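Local structure of O-methyltransferase (Burkholderia thailandensis, 3MCZ) at residues A[236-239]-A[243-246]; A[191-196]-A[253-258]; A[57-62]-A[75-80]; A[40-45]-A[117-122]. The protein probably transfers methyl groups from S-adenosylmethionine to oxygen atoms of a substrate, working as a dimer. All coordinates share one frame; numbering follows the deposited sequence. Where two conformers were deposited one is given.

Contact 1 (A[236-239]-A[243-246]); sequences KNLL and NFEG
With chi1 at -74°, N243 sets its CG opposite its own carbonyl carbon and sends the amide toward the backbone of N237. K236, bent at chi2 (101°) and again at chi4, runs the other way past it. The two side chains slide past one another in opposite directions, K236 CG lying 3.8 Å from N243 CB. Both segments belong to the irregular connection that follows strand 231-235, an outermost strand of the Rossmann-like methyltransferase sheet, and leads back to strand 251-255. Two polar links close the loop on itself. K236 NZ donates to N243 O over 3.0 Å, in the carbonyl plane and on a lone pair, while W209 adds a cation-pi contact to the same lysine. N243 ND2 in turn donates to N237 O at 3.0 Å, a bent bond with an N-H...O angle of 139° and a donor tilted from the carbonyl plane. ND2 also sits close to N237 N, a pair of donors with no bond between them. The amide of N237 serves its own segment instead: OD1 accepts from L239 N at 3.0 Å, forming an Asx turn that shapes the chain just beyond the strand. Deeper down, F244 is buried and touches L238, L186 and H272. L238 CD2 lies 4.0 Å from F244 CZ, and L238 O meets the phenyl ring at its edge, 3.3 Å from F244 CE1.

Contact 2 (A[191-196]-A[253-258]); sequences GTYLAQ and MLNDCL
Y193 turns one face of its phenol ring to N255, and the asparagine lies across it obliquely, ring and amide planes 38° apart. N255 CB makes a CH-pi contact 4.2 Å from the ring centroid and 13° off the normal, while the carbonyl end of the amide reaches back over the same ring until N255 OD1 is 3.6 Å from Y193 CG. A second pair meets at about a right angle: L194 and M253, the latter a selenomethionine. Its chain bends at chi3 (-72°), bringing the terminal methyl to the helix, so that M253 CE is 4.0 Å from L194 CD1 and also touches L194 CA. These contacts are an instance of the helix-on-sheet packing of a Rossmann-like methyltransferase. Helix 192-200 starts directly after G191, its N-cap, and runs over strand 251-255, whose neighbours 182-186 and 281-288 contribute V183, D185 and L286 to the same buried layer. The preceding glycine-rich turn probably corresponds to the S-adenosylmethionine-binding loop of the family. Just past N255, at D256, a polar bridge takes over from packing. One water, lying at the edge of the Y193 ring, is 2.9 Å from Y193 OH and donates to D256 OD2 at 2.6 Å; D256 OD1 is hydrogen-bonded in turn to Y341 OH.

Contact 3 (A[57-62]-A[75-80]); sequences RTPAEV and ILLHAL
One face of the P59 pyrrolidine ring is met by a methyl group, L77 CD1, set off-centre toward the CA-CB side; the gaps are 3.7 Å to P59 CA and 3.9 Å to P59 CB. A74, one turn earlier on the helix of L77, also touches the proline. The imidazole of H78 belongs to the surroundings rather than to this junction, meeting the ring of F93 edge-to-face. From P59 the leucine continues to V62: the two branched chains approach tip to tip, V62 CG2 being 4.0 Å from L77 CD1 and about as near to L77 CD2. With L77 CG anti to its carbonyl carbon (chi1 -66°), CD1 reaches both P59 and V62 and CD2 only V62, so that one leucine serves two residues about a turn apart. Helices 59-66 and 70-82, followed by the hairpin 86-89/92-95, have the layout of a winged helix-turn-helix, here within the dimerisation domain. V62 also rests on L49 and L52, and L77 on L86 in the first hairpin strand. The start of helix 59-66 is fixed by a capping box. E61 N donates to T58 OG1 at 3.1 Å, and T58 N returns a bond to E61 OE1 at 2.9 Å, reaching the carboxylate from its anti side. Beyond this junction, A79 touches L305 of the second subunit and L76 touches L132 of that subunit.

Contact 4 (A[40-45]-A[117-122]); sequences ILHYAV and HQYLQW
H42 lays its imidazole face over the CB of Y119, so closely that H42 ND1 and Y119 CB are 3.2 Å apart. The methylene, not the phenol ring, does the covering: Y119 CB makes a CH-pi contact 3.4 Å from the imidazole centroid, displaced toward the rim. The tyrosine takes the crowded first torsion, with CG between backbone N and carbonyl carbon (chi1 70°), which carries its ring alongside the histidine in the opposite direction. The two planes stand 50° apart, and Y119 CD2 comes to 3.6 Å from H42 CB. W122 completes the aromatic cluster. Its CE3 lies at the edge of the imidazole, 4.0 Å from H42 CE1, and the two ring planes are almost perpendicular. Helix 35-46 of the dimerisation domain is thereby joined to the end of helix 112-119, where a type I turn from Y119 to W122 brings the tyrosine and the tryptophan round to the same histidine. Q121, within that turn, donates from NE2 back to H117 O at 2.7 Å, in the carbonyl plane. The cluster also belongs to the dimer interface. H42 NE2 is hydrogen-bonded to S32 O of the second subunit, which probably helps to hold the rotation of the buried imidazole, and Q118 OE1 pairs with S32 OG of that subunit. W122 stacks on W122 of the second subunit, and its backbone O is hydrogen-bonded to the indole NE1 of that same partner.

The four contacts fall into two touching pairs. Contacts 1 and 2, with centres about 17 Å apart, share the Rossmann-like methyltransferase domain and meet where L238 CD1 lies 4.3 Å from L254 CD2. Contacts 3 and 4, about 19 Å apart between centres, join through L80 CD2 and I40 CG2 at 3.8 Å and through L76 and Y43. Between the pairs, contacts 2 and 4 come within about 11 Å at their nearest atoms, whereas the centres of contacts 1 and 3 are about 55 Å apart. Contact 2 borders the probable S-adenosylmethionine loop, while contacts 3 and 4 lie on the side of the chain that meets the second subunit.

Contact 1 (A[236-239]-A[243-246])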
loop_
_atom_site.group_PDB
_atom_site.type_symbol
_atom_site.label_atom_id
_atom_site.label_comp_id
_atom_site.label_asym_id
_atom_site.label_seq_id
_atom_site.Cartn_x
_atom_site.Cartn_y
_atom_site.Cartn_z
ATOM N N LYS A 236 -12.023 11.657 32.911
ATOM C CA LYS A 236 -11.752 13.097 32.838
ATOM C C LYS A 236 -11.725 13.598 31.398
ATOM O O LYS A 236 -11.261 12.891 30.493
ATOM C CB LYS A 236 -10.410 13.429 33.527
ATOM C CG LYS A 236 -10.515 14.235 34.865
ATOM C CD LYS A 236 -10.361 13.417 36.086
ATOM C CE LYS A 236 -9.801 14.221 37.285
ATOM N NZ LYS A 236 -10.714 15.126 37.964
ATOM N N ASN A 237 -12.241 14.812 31.196
ATOM C CA ASN A 237 -12.129 15.516 29.930
ATOM C C ASN A 237 -11.007 16.523 30.050
ATOM O O ASN A 237 -11.121 17.515 30.779
ATOM C CB ASN A 237 -13.433 16.248 29.577
ATOM C CG ASN A 237 -13.384 16.926 28.199
ATOM O OD1 ASN A 237 -12.344 16.994 27.540
ATOM N ND2 ASN A 237 -14.529 17.414 27.754
ATOM N N LEU A 238 -9.929 16.275 29.325
ATOM C CA LEU A 238 -8.734 17.105 29.442
ATOM C C LEU A 238 -8.949 18.528 28.917
ATOM O O LEU A 238 -8.202 19.429 29.245
ATOM C CB LEU A 238 -7.575 16.467 28.699
ATOM C CG LEU A 238 -7.059 15.092 29.135
ATOM C CD1 LEU A 238 -5.741 14.883 28.425
ATOM C CD2 LEU A 238 -6.919 14.993 30.653
ATOM N N LEU A 239 -9.986 18.729 28.121
ATOM C CA LEU A 239 -10.346 20.089 27.652
ATOM C C LEU A 239 -11.156 20.925 28.654
ATOM O O LEU A 239 -11.386 22.102 28.432
ATOM C CB LEU A 239 -11.099 19.981 26.322
ATOM C CG LEU A 239 -10.186 19.534 25.183
ATOM C CD1 LEU A 239 -10.977 19.281 23.889
ATOM C CD2 LEU A 239 -9.133 20.617 24.993
ATOM N N ASN A 243 -11.946 20.171 35.593
ATOM C CA ASN A 243 -11.463 18.807 35.879
ATOM C C ASN A 243 -10.081 18.750 36.476
ATOM O O ASN A 243 -9.703 17.738 37.034
ATOM C CB ASN A 243 -11.453 17.953 34.605
ATOM C CG ASN A 243 -12.844 17.526 34.180
ATOM O OD1 ASN A 243 -13.824 17.766 34.880
ATOM N ND2 ASN A 243 -12.936 16.913 33.027
ATOM N N PHE A 244 -9.324 19.824 36.362
ATOM C CA PHE A 244 -7.982 19.877 36.941
ATOM C C PHE A 244 -7.919 20.516 38.328
ATOM O O PHE A 244 -6.886 20.432 39.003
ATOM C CB PHE A 244 -7.049 20.613 35.991
ATOM C CG PHE A 244 -6.839 19.898 34.695
ATOM C CD1 PHE A 244 -7.727 20.052 33.663
ATOM C CD2 PHE A 244 -5.741 19.074 34.502
ATOM C CE1 PHE A 244 -7.539 19.404 32.476
ATOM C CE2 PHE A 244 -5.564 18.405 33.324
ATOM C CZ PHE A 244 -6.450 18.575 32.301
ATOM N N GLU A 245 -9.018 21.144 38.768
ATOM C CA GLU A 245 -9.085 21.707 40.124
ATOM C C GLU A 245 -8.710 20.676 41.185
ATOM O O GLU A 245 -9.235 19.557 41.212
ATOM C CB GLU A 245 -10.490 22.270 40.433
ATOM N N GLY A 246 -7.777 21.055 42.053
ATOM C CA GLY A 246 -7.345 20.212 43.164
ATOM C C GLY A 246 -6.496 19.002 42.819
ATOM O O GLY A 246 -6.283 18.163 43.673
#

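Contact 2 (A[191-196]-A[253-258])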
loop_
_atom_site.group_PDB
_atom_site.type_symbol
_atom_site.label_atom_id
_atom_site.label_comp_id
_atom_site.label_asym_id
_atom_site.label_seq_id
_atom_site.Cartn_x
_atom_site.Cartn_y
_atom_site.Cartn_z
ATOM N N GLY A 191 -2.315 2.442 29.231
ATOM C CA GLY A 191 -1.701 2.695 30.525
ATOM C C GLY A 191 -0.363 2.022 30.731
ATOM O O GLY A 191 0.093 1.882 31.883
ATOM N N THR A 192 0.280 1.626 29.627
ATOM C CA THR A 192 1.498 0.844 29.725
ATOM C C THR A 192 2.644 1.681 30.300
ATOM O O THR A 192 3.465 1.141 31.032
ATOM C CB THR A 192 1.875 0.196 28.365
ATOM O OG1 THR A 192 0.780 -0.635 27.940
ATOM C CG2 THR A 192 3.073 -0.667 28.497
ATOM N N TYR A 193 2.694 2.978 29.996
ATOM C CA TYR A 193 3.780 3.803 30.538
ATOM C C TYR A 193 3.661 3.852 32.068
ATOM O O TYR A 193 4.630 3.602 32.774
ATOM C CB TYR A 193 3.782 5.218 29.982
ATOM C CG TYR A 193 4.069 5.335 28.478
ATOM C CD1 TYR A 193 3.041 5.221 27.532
ATOM C CD2 TYR A 193 5.348 5.576 28.018
ATOM C CE1 TYR A 193 3.301 5.332 26.171
ATOM C CE2 TYR A 193 5.630 5.678 26.655
ATOM C CZ TYR A 193 4.599 5.561 25.730
ATOM O OH TYR A 193 4.867 5.677 24.370
ATOM N N LEU A 194 2.474 4.150 32.570
ATOM C CA LEU A 194 2.314 4.281 34.018
ATOM C C LEU A 194 2.606 2.983 34.746
ATOM O O LEU A 194 3.309 2.983 35.751
ATOM C CB LEU A 194 0.918 4.755 34.355
ATOM C CG LEU A 194 0.696 4.962 35.853
ATOM C CD1 LEU A 194 1.619 6.085 36.369
ATOM C CD2 LEU A 194 -0.731 5.287 36.135
ATOM N N ALA A 195 2.069 1.874 34.227
ATOM C CA ALA A 195 2.245 0.585 34.842
ATOM C C ALA A 195 3.724 0.210 34.918
ATOM O O ALA A 195 4.191 -0.274 35.951
ATOM C CB ALA A 195 1.439 -0.494 34.074
ATOM N N GLN A 196 4.470 0.427 33.834
ATOM C CA GLN A 196 5.868 0.036 33.809
ATOM C C GLN A 196 6.688 0.933 34.732
ATOM O O GLN A 196 7.645 0.475 35.349
ATOM C CB GLN A 196 6.421 0.071 32.386
ATOM C CG GLN A 196 6.071 -1.154 31.574
ATOM C CD GLN A 196 7.181 -2.180 31.582
ATOM O OE1 GLN A 196 7.898 -2.341 30.592
ATOM N NE2 GLN A 196 7.345 -2.869 32.700
HETATM N N MSE A 253 2.102 13.109 33.052
HETATM C CA MSE A 253 2.516 12.650 31.736
HETATM C C MSE A 253 1.423 12.900 30.697
HETATM O O MSE A 253 0.267 12.654 30.966
HETATM C CB MSE A 253 2.849 11.155 31.769
HETATM C CG MSE A 253 3.815 10.765 32.825
HETATM SE SE MSE A 253 4.493 8.967 32.636
HETATM C CE MSE A 253 2.960 8.017 33.119
ATOM N N LEU A 254 1.857 13.355 29.529
ATOM C CA LEU A 254 1.067 13.498 28.313
ATOM C C LEU A 254 1.799 12.728 27.217
ATOM O O LEU A 254 2.569 13.310 26.465
ATOM C CB LEU A 254 1.021 14.954 27.890
ATOM C CG LEU A 254 -0.060 15.871 28.414
ATOM C CD1 LEU A 254 0.276 17.304 27.974
ATOM C CD2 LEU A 254 -1.508 15.448 27.932
ATOM N N ASN A 255 1.575 11.428 27.120
ATOM C CA ASN A 255 2.424 10.616 26.254
ATOM C C ASN A 255 1.724 10.318 24.942
ATOM O O ASN A 255 0.673 9.691 24.953
ATOM C CB ASN A 255 2.790 9.311 26.957
ATOM C CG ASN A 255 3.723 9.531 28.133
ATOM O OD1 ASN A 255 3.594 8.868 29.167
ATOM N ND2 ASN A 255 4.645 10.486 27.992
ATOM N N ASP A 256 2.279 10.827 23.826
ATOM C CA ASP A 256 1.878 10.413 22.477
ATOM C C ASP A 256 0.377 10.612 22.303
ATOM O O ASP A 256 -0.303 9.707 21.810
ATOM C CB ASP A 256 2.283 8.936 22.287
ATOM C CG ASP A 256 2.360 8.477 20.829
ATOM O OD1 ASP A 256 2.522 9.303 19.903
ATOM O OD2 ASP A 256 2.298 7.230 20.631
ATOM N N CYS A 257 -0.124 11.801 22.690
ATOM C CA CYS A 257 -1.558 12.139 22.650
ATOM C C CYS A 257 -1.892 13.570 22.234
ATOM O O CYS A 257 -3.055 13.873 21.954
ATOM C CB CYS A 257 -2.219 11.872 24.002
ATOM S SG CYS A 257 -1.528 12.919 25.349
ATOM N N LEU A 258 -0.911 14.475 22.187
ATOM C CA LEU A 258 -1.227 15.859 21.799
ATOM C C LEU A 258 -1.735 16.012 20.363
ATOM O O LEU A 258 -2.432 17.003 20.024
ATOM C CB LEU A 258 -0.036 16.792 22.071
ATOM C CG LEU A 258 0.217 17.221 23.534
ATOM C CD1 LEU A 258 1.509 18.026 23.569
ATOM C CD2 LEU A 258 -0.932 18.031 24.143
HETATM O O HOH W 1 2.514 5.618 22.695
#

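Contact 3 (A[57-62]-A[75-80])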
loop_
_atom_site.group_PDB
_atom_site.type_symbol
_atom_site.label_atom_id
_atom_site.label_comp_id
_atom_site.label_asym_id
_atom_site.label_seq_id
_atom_site.Cartn_x
_atom_site.Cartn_y
_atom_site.Cartn_z
ATOM N N ARG A 57 2.849 -27.719 4.330
ATOM C CA ARG A 57 1.619 -28.076 3.649
ATOM C C ARG A 57 1.750 -27.911 2.140
ATOM O O ARG A 57 2.343 -26.918 1.664
ATOM C CB ARG A 57 0.460 -27.193 4.108
ATOM C CG ARG A 57 0.308 -27.052 5.590
ATOM C CD ARG A 57 -0.232 -28.309 6.265
ATOM N NE ARG A 57 -0.522 -27.990 7.661
ATOM C CZ ARG A 57 -1.101 -28.801 8.543
ATOM N NH1 ARG A 57 -1.287 -28.375 9.786
ATOM N NH2 ARG A 57 -1.479 -30.032 8.212
ATOM N N THR A 58 1.124 -28.826 1.397
ATOM C CA THR A 58 0.986 -28.682 -0.065
ATOM C C THR A 58 -0.175 -27.745 -0.382
ATOM O O THR A 58 -1.041 -27.533 0.466
ATOM C CB THR A 58 0.688 -30.016 -0.774
ATOM O OG1 THR A 58 -0.600 -30.525 -0.363
ATOM C CG2 THR A 58 1.776 -31.029 -0.487
ATOM N N PRO A 59 -0.201 -27.183 -1.603
ATOM C CA PRO A 59 -1.383 -26.393 -1.993
ATOM C C PRO A 59 -2.696 -27.174 -1.913
ATOM O O PRO A 59 -3.707 -26.601 -1.508
ATOM C CB PRO A 59 -1.081 -25.962 -3.428
ATOM C CG PRO A 59 0.407 -26.006 -3.543
ATOM C CD PRO A 59 0.883 -27.097 -2.599
ATOM N N ALA A 60 -2.679 -28.467 -2.257
ATOM C CA ALA A 60 -3.857 -29.329 -2.056
ATOM C C ALA A 60 -4.348 -29.331 -0.613
ATOM O O ALA A 60 -5.557 -29.258 -0.381
ATOM C CB ALA A 60 -3.592 -30.753 -2.493
ATOM N N GLU A 61 -3.422 -29.440 0.342
ATOM C CA GLU A 61 -3.767 -29.471 1.768
ATOM C C GLU A 61 -4.279 -28.117 2.253
ATOM O O GLU A 61 -5.284 -28.049 2.957
ATOM C CB GLU A 61 -2.572 -29.918 2.603
ATOM C CG GLU A 61 -2.247 -31.392 2.389
ATOM C CD GLU A 61 -0.885 -31.814 2.939
ATOM O OE1 GLU A 61 0.052 -30.994 3.008
ATOM O OE2 GLU A 61 -0.761 -33.005 3.292
ATOM N N VAL A 62 -3.597 -27.035 1.876
ATOM C CA VAL A 62 -4.078 -25.699 2.200
ATOM C C VAL A 62 -5.487 -25.484 1.637
ATOM O O VAL A 62 -6.363 -24.962 2.341
ATOM C CB VAL A 62 -3.109 -24.601 1.658
ATOM C CG1 VAL A 62 -3.722 -23.241 1.745
ATOM C CG2 VAL A 62 -1.791 -24.650 2.423
ATOM N N ILE A 75 -1.045 -20.297 -6.341
ATOM C CA ILE A 75 -0.603 -18.963 -6.724
ATOM C C ILE A 75 -0.312 -18.083 -5.465
ATOM O O ILE A 75 0.715 -17.396 -5.391
ATOM C CB ILE A 75 -1.639 -18.291 -7.680
ATOM C CG1 ILE A 75 -1.731 -19.037 -9.015
ATOM C CG2 ILE A 75 -1.255 -16.849 -7.955
ATOM C CD1 ILE A 75 -2.962 -18.633 -9.855
ATOM N N LEU A 76 -1.217 -18.127 -4.481
ATOM C CA LEU A 76 -1.032 -17.349 -3.275
ATOM C C LEU A 76 0.209 -17.828 -2.524
ATOM O O LEU A 76 0.995 -17.016 -2.063
ATOM C CB LEU A 76 -2.244 -17.429 -2.379
ATOM C CG LEU A 76 -2.103 -16.685 -1.026
ATOM C CD1 LEU A 76 -1.907 -15.190 -1.141
ATOM C CD2 LEU A 76 -3.307 -17.028 -0.168
ATOM N N LEU A 77 0.370 -19.142 -2.402
ATOM C CA LEU A 77 1.442 -19.661 -1.581
ATOM C C LEU A 77 2.777 -19.293 -2.202
ATOM O O LEU A 77 3.708 -18.947 -1.491
ATOM C CB LEU A 77 1.327 -21.164 -1.382
ATOM C CG LEU A 77 0.124 -21.650 -0.572
ATOM C CD1 LEU A 77 -0.164 -23.097 -0.909
ATOM C CD2 LEU A 77 0.381 -21.469 0.941
ATOM N N HIS A 78 2.857 -19.400 -3.530
ATOM C CA HIS A 78 4.049 -18.954 -4.251
ATOM C C HIS A 78 4.372 -17.494 -4.031
ATOM O O HIS A 78 5.514 -17.148 -3.785
ATOM C CB HIS A 78 3.946 -19.328 -5.747
ATOM C CG HIS A 78 4.108 -20.793 -6.001
ATOM N ND1 HIS A 78 3.145 -21.552 -6.628
ATOM C CD2 HIS A 78 5.130 -21.637 -5.727
ATOM C CE1 HIS A 78 3.561 -22.804 -6.718
ATOM N NE2 HIS A 78 4.756 -22.885 -6.161
ATOM N N ALA A 79 3.376 -16.618 -4.063
ATOM C CA ALA A 79 3.617 -15.212 -3.799
ATOM C C ALA A 79 4.083 -14.954 -2.356
ATOM O O ALA A 79 4.974 -14.109 -2.124
ATOM C CB ALA A 79 2.333 -14.361 -4.121
ATOM N N LEU A 80 3.511 -15.688 -1.397
ATOM C CA LEU A 80 3.950 -15.598 0.001
ATOM C C LEU A 80 5.383 -16.102 0.206
ATOM O O LEU A 80 6.161 -15.505 0.960
ATOM C CB LEU A 80 2.998 -16.355 0.904
ATOM C CG LEU A 80 1.598 -15.742 1.016
ATOM C CD1 LEU A 80 0.677 -16.649 1.850
ATOM C CD2 LEU A 80 1.685 -14.297 1.661
#

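Contact 4 (A[40-45]-A[117-122])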
loop_
_atom_site.group_PDB
_atom_site.type_symbol
_atom_site.label_atom_id
_atom_site.label_comp_id
_atom_site.label_asym_id
_atom_site.label_seq_id
_atom_site.Cartn_x
_atom_site.Cartn_y
_atom_site.Cartn_z
ATOM N N ILE A 40 -2.299 -8.289 0.574
ATOM C CA ILE A 40 -1.879 -9.707 0.613
ATOM C C ILE A 40 -1.561 -10.137 2.064
ATOM O O ILE A 40 -2.040 -11.171 2.544
ATOM C CB ILE A 40 -0.655 -9.930 -0.279
ATOM C CG1 ILE A 40 -1.028 -9.684 -1.734
ATOM C CG2 ILE A 40 -0.023 -11.343 -0.054
ATOM C CD1 ILE A 40 0.206 -9.533 -2.645
ATOM N N LEU A 41 -0.736 -9.348 2.747
ATOM C CA LEU A 41 -0.431 -9.632 4.126
ATOM C C LEU A 41 -1.643 -9.564 5.017
ATOM O O LEU A 41 -1.812 -10.401 5.902
ATOM C CB LEU A 41 0.638 -8.674 4.644
ATOM C CG LEU A 41 1.094 -8.888 6.098
ATOM C CD1 LEU A 41 1.573 -10.331 6.390
ATOM C CD2 LEU A 41 2.167 -7.810 6.472
ATOM N N HIS A 42 -2.480 -8.547 4.810
ATOM C CA HIS A 42 -3.693 -8.413 5.580
ATOM C C HIS A 42 -4.521 -9.666 5.448
ATOM O O HIS A 42 -5.031 -10.182 6.464
ATOM C CB HIS A 42 -4.545 -7.183 5.190
ATOM C CG HIS A 42 -3.860 -5.851 5.373
ATOM N ND1 HIS A 42 -4.289 -4.726 4.710
ATOM C CD2 HIS A 42 -2.761 -5.476 6.072
ATOM C CE1 HIS A 42 -3.507 -3.705 5.006
ATOM N NE2 HIS A 42 -2.548 -4.138 5.808
ATOM N N TYR A 43 -4.665 -10.171 4.224
ATOM C CA TYR A 43 -5.477 -11.373 3.990
ATOM C C TYR A 43 -4.904 -12.602 4.733
ATOM O O TYR A 43 -5.648 -13.324 5.423
ATOM C CB TYR A 43 -5.656 -11.678 2.458
ATOM C CG TYR A 43 -6.258 -13.027 2.330
ATOM C CD1 TYR A 43 -7.554 -13.239 2.746
ATOM C CD2 TYR A 43 -5.488 -14.128 1.999
ATOM C CE1 TYR A 43 -8.094 -14.472 2.765
ATOM C CE2 TYR A 43 -6.034 -15.380 2.001
ATOM C CZ TYR A 43 -7.339 -15.544 2.376
ATOM O OH TYR A 43 -7.892 -16.780 2.423
ATOM N N ALA A 44 -3.586 -12.826 4.598
ATOM C CA ALA A 44 -2.948 -14.009 5.149
ATOM C C ALA A 44 -3.106 -14.027 6.675
ATOM O O ALA A 44 -3.359 -15.070 7.280
ATOM C CB ALA A 44 -1.473 -14.073 4.758
ATOM N N VAL A 45 -3.012 -12.851 7.266
ATOM C CA VAL A 45 -3.118 -12.680 8.709
ATOM C C VAL A 45 -4.568 -12.886 9.162
ATOM O O VAL A 45 -4.798 -13.620 10.150
ATOM C CB VAL A 45 -2.579 -11.311 9.145
ATOM C CG1 VAL A 45 -2.900 -11.015 10.623
ATOM C CG2 VAL A 45 -1.063 -11.269 8.954
ATOM N N HIS A 117 -5.421 -3.615 13.002
ATOM C CA HIS A 117 -5.701 -2.201 13.143
ATOM C C HIS A 117 -5.473 -1.527 11.775
ATOM O O HIS A 117 -6.259 -0.684 11.334
ATOM C CB HIS A 117 -4.785 -1.543 14.182
ATOM C CG HIS A 117 -4.887 -0.052 14.168
ATOM N ND1 HIS A 117 -6.080 0.601 14.404
ATOM C CD2 HIS A 117 -3.970 0.913 13.896
ATOM C CE1 HIS A 117 -5.891 1.906 14.282
ATOM N NE2 HIS A 117 -4.616 2.123 13.992
ATOM N N GLN A 118 -4.375 -1.891 11.127
ATOM C CA GLN A 118 -4.045 -1.328 9.815
ATOM C C GLN A 118 -5.060 -1.736 8.732
ATOM O O GLN A 118 -5.550 -0.892 8.000
ATOM C CB GLN A 118 -2.630 -1.686 9.424
ATOM C CG GLN A 118 -1.551 -0.997 10.287
ATOM C CD GLN A 118 -0.184 -1.631 10.145
ATOM O OE1 GLN A 118 -0.065 -2.848 9.945
ATOM N NE2 GLN A 118 0.865 -0.824 10.314
ATOM N N TYR A 119 -5.401 -3.005 8.611
ATOM C CA TYR A 119 -6.368 -3.340 7.564
ATOM C C TYR A 119 -7.757 -2.825 7.804
ATOM O O TYR A 119 -8.495 -2.589 6.865
ATOM C CB TYR A 119 -6.350 -4.800 7.161
ATOM C CG TYR A 119 -6.842 -5.850 8.079
ATOM C CD1 TYR A 119 -8.173 -5.933 8.450
ATOM C CD2 TYR A 119 -5.979 -6.886 8.469
ATOM C CE1 TYR A 119 -8.609 -6.967 9.247
ATOM C CE2 TYR A 119 -6.411 -7.928 9.271
ATOM C CZ TYR A 119 -7.722 -7.959 9.663
ATOM O OH TYR A 119 -8.158 -8.998 10.471
ATOM N N LEU A 120 -8.098 -2.567 9.061
ATOM C CA LEU A 120 -9.399 -1.947 9.351
ATOM C C LEU A 120 -9.527 -0.477 8.877
ATOM O O LEU A 120 -10.647 0.076 8.895
ATOM C CB LEU A 120 -9.704 -2.061 10.861
ATOM C CG LEU A 120 -10.020 -3.504 11.311
ATOM C CD1 LEU A 120 -10.184 -3.602 12.847
ATOM C CD2 LEU A 120 -11.285 -4.012 10.555
ATOM N N GLN A 121 -8.422 0.168 8.475
ATOM C CA GLN A 121 -8.523 1.540 7.931
ATOM C C GLN A 121 -8.546 1.584 6.394
ATOM O O GLN A 121 -8.558 2.669 5.803
ATOM C CB GLN A 121 -7.386 2.455 8.448
ATOM C CG GLN A 121 -6.993 2.248 9.909
ATOM C CD GLN A 121 -8.189 2.183 10.853
ATOM O OE1 GLN A 121 -9.142 2.955 10.719
ATOM N NE2 GLN A 121 -8.138 1.259 11.822
ATOM N N TRP A 122 -8.606 0.413 5.748
ATOM C CA TRP A 122 -8.489 0.337 4.292
ATOM C C TRP A 122 -9.493 1.202 3.547
ATOM O O TRP A 122 -9.164 1.861 2.552
ATOM C CB TRP A 122 -8.688 -1.104 3.832
ATOM C CG TRP A 122 -8.370 -1.368 2.379
ATOM C CD1 TRP A 122 -9.244 -1.429 1.331
ATOM C CD2 TRP A 122 -7.085 -1.684 1.845
ATOM N NE1 TRP A 122 -8.573 -1.738 0.179
ATOM C CE2 TRP A 122 -7.250 -1.903 0.459
ATOM C CE3 TRP A 122 -5.822 -1.836 2.404
ATOM C CZ2 TRP A 122 -6.196 -2.250 -0.369
ATOM C CZ3 TRP A 122 -4.752 -2.159 1.556
ATOM C CH2 TRP A 122 -4.956 -2.371 0.199
#